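Local coordinates for protein gamma-glutamyl-gamma-aminobutyraldehyde dehydrogenase (Burkholderia cenocepacia, PDB 4LIH) that probably oxidises aldehydes such as gamma-glutamyl-gamma-aminobutyraldehyde to the corresponding acids with NAD(P)+, as a member of the aldehyde dehydrogenase family, at residues G167-V173 against N194-P200; D245-G251 against K269-L275. One frame throughout, in Å; residues are numbered along the deposited sequence.

Interaction 1: G167-V173 against N194-P200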
loop_
_atom_site.group_PDB
_atom_site.type_symbol
_atom_site.label_atom_id
_atom_site.label_comp_id
_atom_site.label_asym_id
_atom_site.label_seq_id
_atom_site.Cartn_x
_atom_site.Cartn_y
_atom_site.Cartn_z
ATOM N N GLY A 167 11.822 -7.487 19.558
ATOM C CA GLY A 167 12.308 -7.509 20.975
ATOM C C GLY A 167 13.638 -6.806 21.187
ATOM O O GLY A 167 13.707 -5.577 21.259
ATOM N N VAL A 168 14.695 -7.591 21.392
ATOM C CA VAL A 168 16.003 -7.031 21.607
ATOM C C VAL A 168 16.840 -7.060 20.323
ATOM O O VAL A 168 17.105 -8.160 19.727
ATOM C CB VAL A 168 16.780 -7.753 22.752
ATOM C CG1 VAL A 168 18.187 -7.210 22.822
ATOM C CG2 VAL A 168 16.061 -7.617 24.118
ATOM N N VAL A 169 17.274 -5.866 19.896
ATOM C CA VAL A 169 18.067 -5.706 18.655
ATOM C C VAL A 169 19.494 -5.312 18.990
ATOM O O VAL A 169 19.698 -4.388 19.757
ATOM C CB VAL A 169 17.449 -4.634 17.754
ATOM C CG1 VAL A 169 18.293 -4.387 16.536
ATOM C CG2 VAL A 169 16.030 -5.033 17.326
ATOM N N ALA A 170 20.458 -6.083 18.479
ATOM C CA ALA A 170 21.866 -5.753 18.545
ATOM C C ALA A 170 22.235 -5.092 17.237
ATOM O O ALA A 170 21.844 -5.566 16.187
ATOM C CB ALA A 170 22.699 -7.004 18.796
ATOM N N ALA A 171 22.926 -3.975 17.309
ATOM C CA ALA A 171 23.507 -3.322 16.123
ATOM C C ALA A 171 25.021 -3.136 16.255
ATOM O O ALA A 171 25.497 -2.503 17.199
ATOM C CB ALA A 171 22.838 -2.004 15.917
ATOM N N VAL A 172 25.763 -3.678 15.291
ATOM C CA VAL A 172 27.207 -3.575 15.232
ATOM C C VAL A 172 27.533 -2.763 13.987
ATOM O O VAL A 172 27.191 -3.177 12.873
ATOM C CB VAL A 172 27.848 -4.973 15.118
ATOM C CG1 VAL A 172 29.374 -4.883 15.019
ATOM C CG2 VAL A 172 27.404 -5.876 16.270
ATOM N N VAL A 173 28.131 -1.592 14.174
ATOM C CA VAL A 173 28.322 -0.663 13.079
ATOM C C VAL A 173 29.774 -0.270 12.880
ATOM O O VAL A 173 30.574 -0.441 13.785
ATOM C CB VAL A 173 27.426 0.578 13.270
ATOM C CG1 VAL A 173 25.966 0.152 13.284
ATOM C CG2 VAL A 173 27.781 1.262 14.558
ATOM N N ASN A 194 11.412 -1.694 19.642
ATOM C CA ASN A 194 12.521 -2.505 20.164
ATOM C C ASN A 194 13.446 -1.831 21.183
ATOM O O ASN A 194 13.564 -0.602 21.245
ATOM C CB ASN A 194 13.347 -3.055 19.027
ATOM C CG ASN A 194 12.519 -3.783 18.020
ATOM O OD1 ASN A 194 12.075 -4.908 18.258
ATOM N ND2 ASN A 194 12.320 -3.162 16.857
ATOM N N SER A 195 14.067 -2.670 22.017
ATOM C CA SER A 195 15.250 -2.305 22.779
ATOM C C SER A 195 16.485 -2.572 21.939
ATOM O O SER A 195 16.539 -3.559 21.154
ATOM C CB SER A 195 15.302 -3.086 24.069
ATOM O OG SER A 195 14.236 -2.695 24.859
ATOM N N VAL A 196 17.444 -1.681 22.067
ATOM C CA VAL A 196 18.680 -1.733 21.289
ATOM C C VAL A 196 19.955 -1.782 22.147
ATOM O O VAL A 196 20.123 -1.015 23.113
ATOM C CB VAL A 196 18.741 -0.551 20.312
ATOM C CG1 VAL A 196 20.098 -0.469 19.579
ATOM C CG2 VAL A 196 17.610 -0.686 19.311
ATOM N N VAL A 197 20.843 -2.690 21.755
ATOM C CA VAL A 197 22.228 -2.710 22.213
ATOM C C VAL A 197 23.115 -2.421 20.997
ATOM O O VAL A 197 23.219 -3.216 20.048
ATOM C CB VAL A 197 22.559 -4.022 22.898
ATOM C CG1 VAL A 197 23.953 -3.957 23.516
ATOM C CG2 VAL A 197 21.505 -4.304 23.986
ATOM N N LEU A 198 23.722 -1.243 21.023
ATOM C CA LEU A 198 24.606 -0.806 19.960
ATOM C C LEU A 198 26.092 -1.005 20.347
ATOM O O LEU A 198 26.512 -0.646 21.443
ATOM C CB LEU A 198 24.352 0.643 19.654
ATOM C CG LEU A 198 25.214 1.398 18.636
ATOM C CD1 LEU A 198 24.826 0.990 17.261
ATOM C CD2 LEU A 198 24.961 2.891 18.837
ATOM N N LYS A 199 26.850 -1.584 19.429
ATOM C CA LYS A 199 28.270 -1.847 19.592
ATOM C C LYS A 199 28.972 -1.070 18.490
ATOM O O LYS A 199 29.056 -1.533 17.345
ATOM C CB LYS A 199 28.565 -3.337 19.503
ATOM C CG LYS A 199 29.741 -3.808 20.374
ATOM C CD LYS A 199 31.075 -3.176 19.990
ATOM C CE LYS A 199 31.645 -3.796 18.737
ATOM N NZ LYS A 199 32.935 -3.217 18.277
ATOM N N PRO A 200 29.460 0.131 18.810
ATOM C CA PRO A 200 30.209 0.934 17.848
ATOM C C PRO A 200 31.611 0.350 17.595
ATOM O O PRO A 200 32.066 -0.450 18.395
ATOM C CB PRO A 200 30.270 2.297 18.540
ATOM C CG PRO A 200 30.285 1.954 20.000
ATOM C CD PRO A 200 29.312 0.831 20.102
#
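V169 CG2 sits over one face of the N194 carboxamide, 3.8 Å from N194 CG. At the oxygen edge, N194 OD1 accepts the backbone N of G167 (2.9 Å) in the carbonyl plane with a nearly straight N-H (166°). At the amino edge, ND2 is bonded to A189 O and Y493 O, so both ends of the buried amide are held and its rotation is fixed. With CG beside its own backbone N (chi1 -53°), N194 reaches across to the residue just before the neighbouring strand.

Beyond it the strands run parallel in register, their bonds alternating from S195 N on G167 O, through V169 N on S195 O (2.7 Å), to a weak bond from V173 N to K199 O. They are the two strands of a beta-alpha-beta crossover through helix 178-191, in the Rossmann-like domain expected of this family. A171, V173 and V196 touch that helix, while L198 packs on strand 225-227; L198 CD1 comes 3.8 Å from A171 CB and 4.0 Å from V173 CG2. V168, S195 and V197 meet helix 64-80. Bent at chi2 and chi3, K199 curls its NZ back onto P200 O (2.9 Å), and G230 O and A231 O also receive it.

Interaction 2: D245-G251 against K269-L275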
loop_
_atom_site.group_PDB
_atom_site.type_symbol
_atom_site.label_atom_id
_atom_site.label_comp_id
_atom_site.label_asym_id
_atom_site.label_seq_id
_atom_site.Cartn_x
_atom_site.Cartn_y
_atom_site.Cartn_z
ATOM N N ASP A 245 17.299 -10.973 19.750
ATOM C CA ASP A 245 16.325 -11.480 18.815
ATOM C C ASP A 245 16.681 -11.153 17.368
ATOM O O ASP A 245 16.136 -11.739 16.450
ATOM C CB ASP A 245 14.974 -10.865 19.152
ATOM C CG ASP A 245 14.497 -11.241 20.552
ATOM O OD1 ASP A 245 14.283 -12.460 20.766
ATOM O OD2 ASP A 245 14.293 -10.362 21.406
ATOM N N CYS A 246 17.592 -10.217 17.177
ATOM C CA CYS A 246 17.936 -9.695 15.858
ATOM C C CYS A 246 19.273 -9.048 15.932
ATOM O O CYS A 246 19.540 -8.390 16.891
ATOM C CB CYS A 246 16.902 -8.654 15.410
ATOM S SG CYS A 246 17.424 -7.680 14.005
ATOM N N ILE A 247 20.133 -9.255 14.933
ATOM C CA ILE A 247 21.403 -8.569 14.870
ATOM C C ILE A 247 21.528 -7.907 13.486
ATOM O O ILE A 247 21.359 -8.587 12.461
ATOM C CB ILE A 247 22.631 -9.483 15.193
ATOM C CG1 ILE A 247 23.901 -8.631 15.217
ATOM C CG2 ILE A 247 22.774 -10.612 14.161
ATOM C CD1 ILE A 247 25.052 -9.222 15.988
ATOM N N ALA A 248 21.796 -6.608 13.489
ATOM C CA ALA A 248 22.004 -5.764 12.292
ATOM C C ALA A 248 23.449 -5.270 12.259
ATOM O O ALA A 248 23.896 -4.643 13.215
ATOM C CB ALA A 248 21.047 -4.569 12.326
ATOM N N PHE A 249 24.172 -5.572 11.164
ATOM C CA PHE A 249 25.610 -5.366 11.036
ATOM C C PHE A 249 25.896 -4.637 9.726
ATOM O O PHE A 249 25.260 -4.875 8.701
ATOM C CB PHE A 249 26.320 -6.734 11.065
ATOM C CG PHE A 249 27.788 -6.705 10.696
ATOM C CD1 PHE A 249 28.731 -6.454 11.638
ATOM C CD2 PHE A 249 28.208 -6.987 9.401
ATOM C CE1 PHE A 249 30.073 -6.435 11.331
ATOM C CE2 PHE A 249 29.547 -6.988 9.079
ATOM C CZ PHE A 249 30.494 -6.702 10.050
ATOM N N THR A 250 26.833 -3.706 9.783
ATOM C CA THR A 250 27.409 -3.106 8.598
ATOM C C THR A 250 28.885 -3.233 8.797
ATOM O O THR A 250 29.368 -2.880 9.868
ATOM C CB THR A 250 27.035 -1.629 8.415
ATOM O OG1 THR A 250 25.611 -1.506 8.287
ATOM C CG2 THR A 250 27.687 -1.023 7.139
ATOM N N GLY A 251 29.600 -3.730 7.772
ATOM C CA GLY A 251 31.031 -4.036 7.887
ATOM C C GLY A 251 31.542 -4.878 6.733
ATOM O O GLY A 251 30.949 -4.870 5.674
ATOM N N LYS A 269 18.508 -16.009 15.750
ATOM C CA LYS A 269 18.204 -14.574 15.755
ATOM C C LYS A 269 18.253 -14.094 14.309
ATOM O O LYS A 269 19.065 -14.607 13.500
ATOM C CB LYS A 269 19.211 -13.769 16.609
ATOM C CG LYS A 269 20.667 -13.855 16.182
ATOM C CD LYS A 269 21.624 -12.940 16.967
ATOM C CE LYS A 269 21.502 -13.088 18.474
ATOM N NZ LYS A 269 21.814 -14.452 18.982
ATOM N N ARG A 270 17.414 -13.115 13.972
ATOM C CA ARG A 270 17.416 -12.587 12.606
ATOM C C ARG A 270 18.724 -11.886 12.371
ATOM O O ARG A 270 19.162 -11.117 13.210
ATOM C CB ARG A 270 16.269 -11.607 12.355
ATOM C CG ARG A 270 14.953 -12.299 12.041
ATOM C CD ARG A 270 14.507 -13.129 13.224
ATOM N NE ARG A 270 13.127 -13.594 13.102
ATOM C CZ ARG A 270 12.722 -14.857 13.068
ATOM N NH1 ARG A 270 13.577 -15.866 12.998
ATOM N NH2 ARG A 270 11.432 -15.108 13.052
ATOM N N ALA A 271 19.325 -12.100 11.199
ATOM C CA ALA A 271 20.615 -11.480 10.933
ATOM C C ALA A 271 20.527 -10.715 9.640
ATOM O O ALA A 271 20.133 -11.277 8.605
ATOM C CB ALA A 271 21.738 -12.492 10.871
ATOM N N TRP A 272 20.950 -9.455 9.711
ATOM C CA TRP A 272 20.815 -8.503 8.630
ATOM C C TRP A 272 22.130 -7.776 8.382
ATOM O O TRP A 272 22.620 -7.063 9.263
ATOM C CB TRP A 272 19.730 -7.479 8.966
ATOM C CG TRP A 272 18.379 -8.041 9.106
ATOM C CD1 TRP A 272 17.716 -8.318 10.274
ATOM C CD2 TRP A 272 17.526 -8.463 8.047
ATOM N NE1 TRP A 272 16.493 -8.847 9.990
ATOM C CE2 TRP A 272 16.344 -8.924 8.628
ATOM C CE3 TRP A 272 17.647 -8.462 6.638
ATOM C CZ2 TRP A 272 15.286 -9.422 7.871
ATOM C CZ3 TRP A 272 16.589 -8.940 5.873
ATOM C CH2 TRP A 272 15.420 -9.427 6.502
ATOM N N LEU A 273 22.677 -7.929 7.174
ATOM C CA LEU A 273 24.019 -7.440 6.883
ATOM C C LEU A 273 24.018 -6.403 5.769
ATOM O O LEU A 273 23.347 -6.558 4.771
ATOM C CB LEU A 273 24.965 -8.578 6.462
ATOM C CG LEU A 273 24.981 -9.873 7.276
ATOM C CD1 LEU A 273 25.879 -10.883 6.552
ATOM C CD2 LEU A 273 25.390 -9.639 8.740
ATOM N N GLU A 274 24.847 -5.383 5.941
ATOM C CA GLU A 274 25.152 -4.398 4.903
ATOM C C GLU A 274 26.675 -4.502 4.794
ATOM O O GLU A 274 27.396 -4.334 5.786
ATOM C CB GLU A 274 24.732 -2.979 5.352
ATOM C CG GLU A 274 23.241 -2.684 5.446
ATOM C CD GLU A 274 22.584 -2.263 4.143
ATOM O OE1 GLU A 274 21.359 -2.334 4.054
ATOM O OE2 GLU A 274 23.279 -1.845 3.208
ATOM N N LEU A 275 27.172 -4.852 3.612
ATOM C CA LEU A 275 28.575 -5.242 3.449
ATOM C C LEU A 275 29.203 -4.331 2.400
ATOM O O LEU A 275 28.640 -3.267 2.124
ATOM C CB LEU A 275 28.656 -6.719 3.097
ATOM C CG LEU A 275 27.924 -7.662 4.068
ATOM C CD1 LEU A 275 27.950 -9.108 3.549
ATOM C CD2 LEU A 275 28.578 -7.559 5.444
#
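F249 and L275 meet at about a right angle: the leucine CD2 methyl approaches the phenyl edge close to the ring plane, 3.8 Å from F249 CE2. L273 crosses the same side chain more obliquely, resting its CD2 3.8 Å from F249 CB, so two leucine methyls hem in one side of the aromatic group. On the opposite sheet face C246 and W272 form a sulfur-aromatic contact of the edge type. C246 SG lies near the indole plane, 3.8 Å from W272 CD1, and is carried along the strand toward the tryptophan by a chi1 of 166° that sets it anti to the backbone N.

T250 and E274 run alongside each other in the same direction, T250 OG1 packing 3.4 Å from E274 CB while taking its hydrogen bond from K185 NZ. E274 is the predicted active-site glutamate, and the carboxylate is turned away from T250 by the bend at chi2. At the other end K269 slants across I247, its CD 3.8 Å from I247 CG2, before NZ turns off to H241 O, A239 O and N267 OD1.

Parallel backbone bonds join the strands, from R270 N to D245 O through to G251 N on E274 O (3.0 Å). Helix 253-266, which links the two in a beta-alpha-beta unit, covers I247, F249 and A271, with M260 and L268 of the second subunit packing on A271, L273 and L275; A248, T250 and E274 face helix 178-191, and strand 157-172 borders 246-250 on its other side.

In the fold
Along the chain interaction 1 is complete before interaction 2 begins, each pairing the two strands of one beta-alpha-beta unit, and their centres lie about 10 Å apart. Both belong to one sheet, where strand 157-172 pairs with 195-199 on one side and 246-250 on the other, so the strands run parallel in the order 195-199, 157-172, 246-250, 270-274. Backbone bonds such as A248 N to A170 O, and the D245 carboxylate on V168 N, join the units, while V172 packs on F249. Helix 178-191 touches both. The side chain of V173 lies about 9 Å from that of the predicted active-site E274, so the C-terminal edge of this Rossmann-like sheet probably borders the catalytic centre.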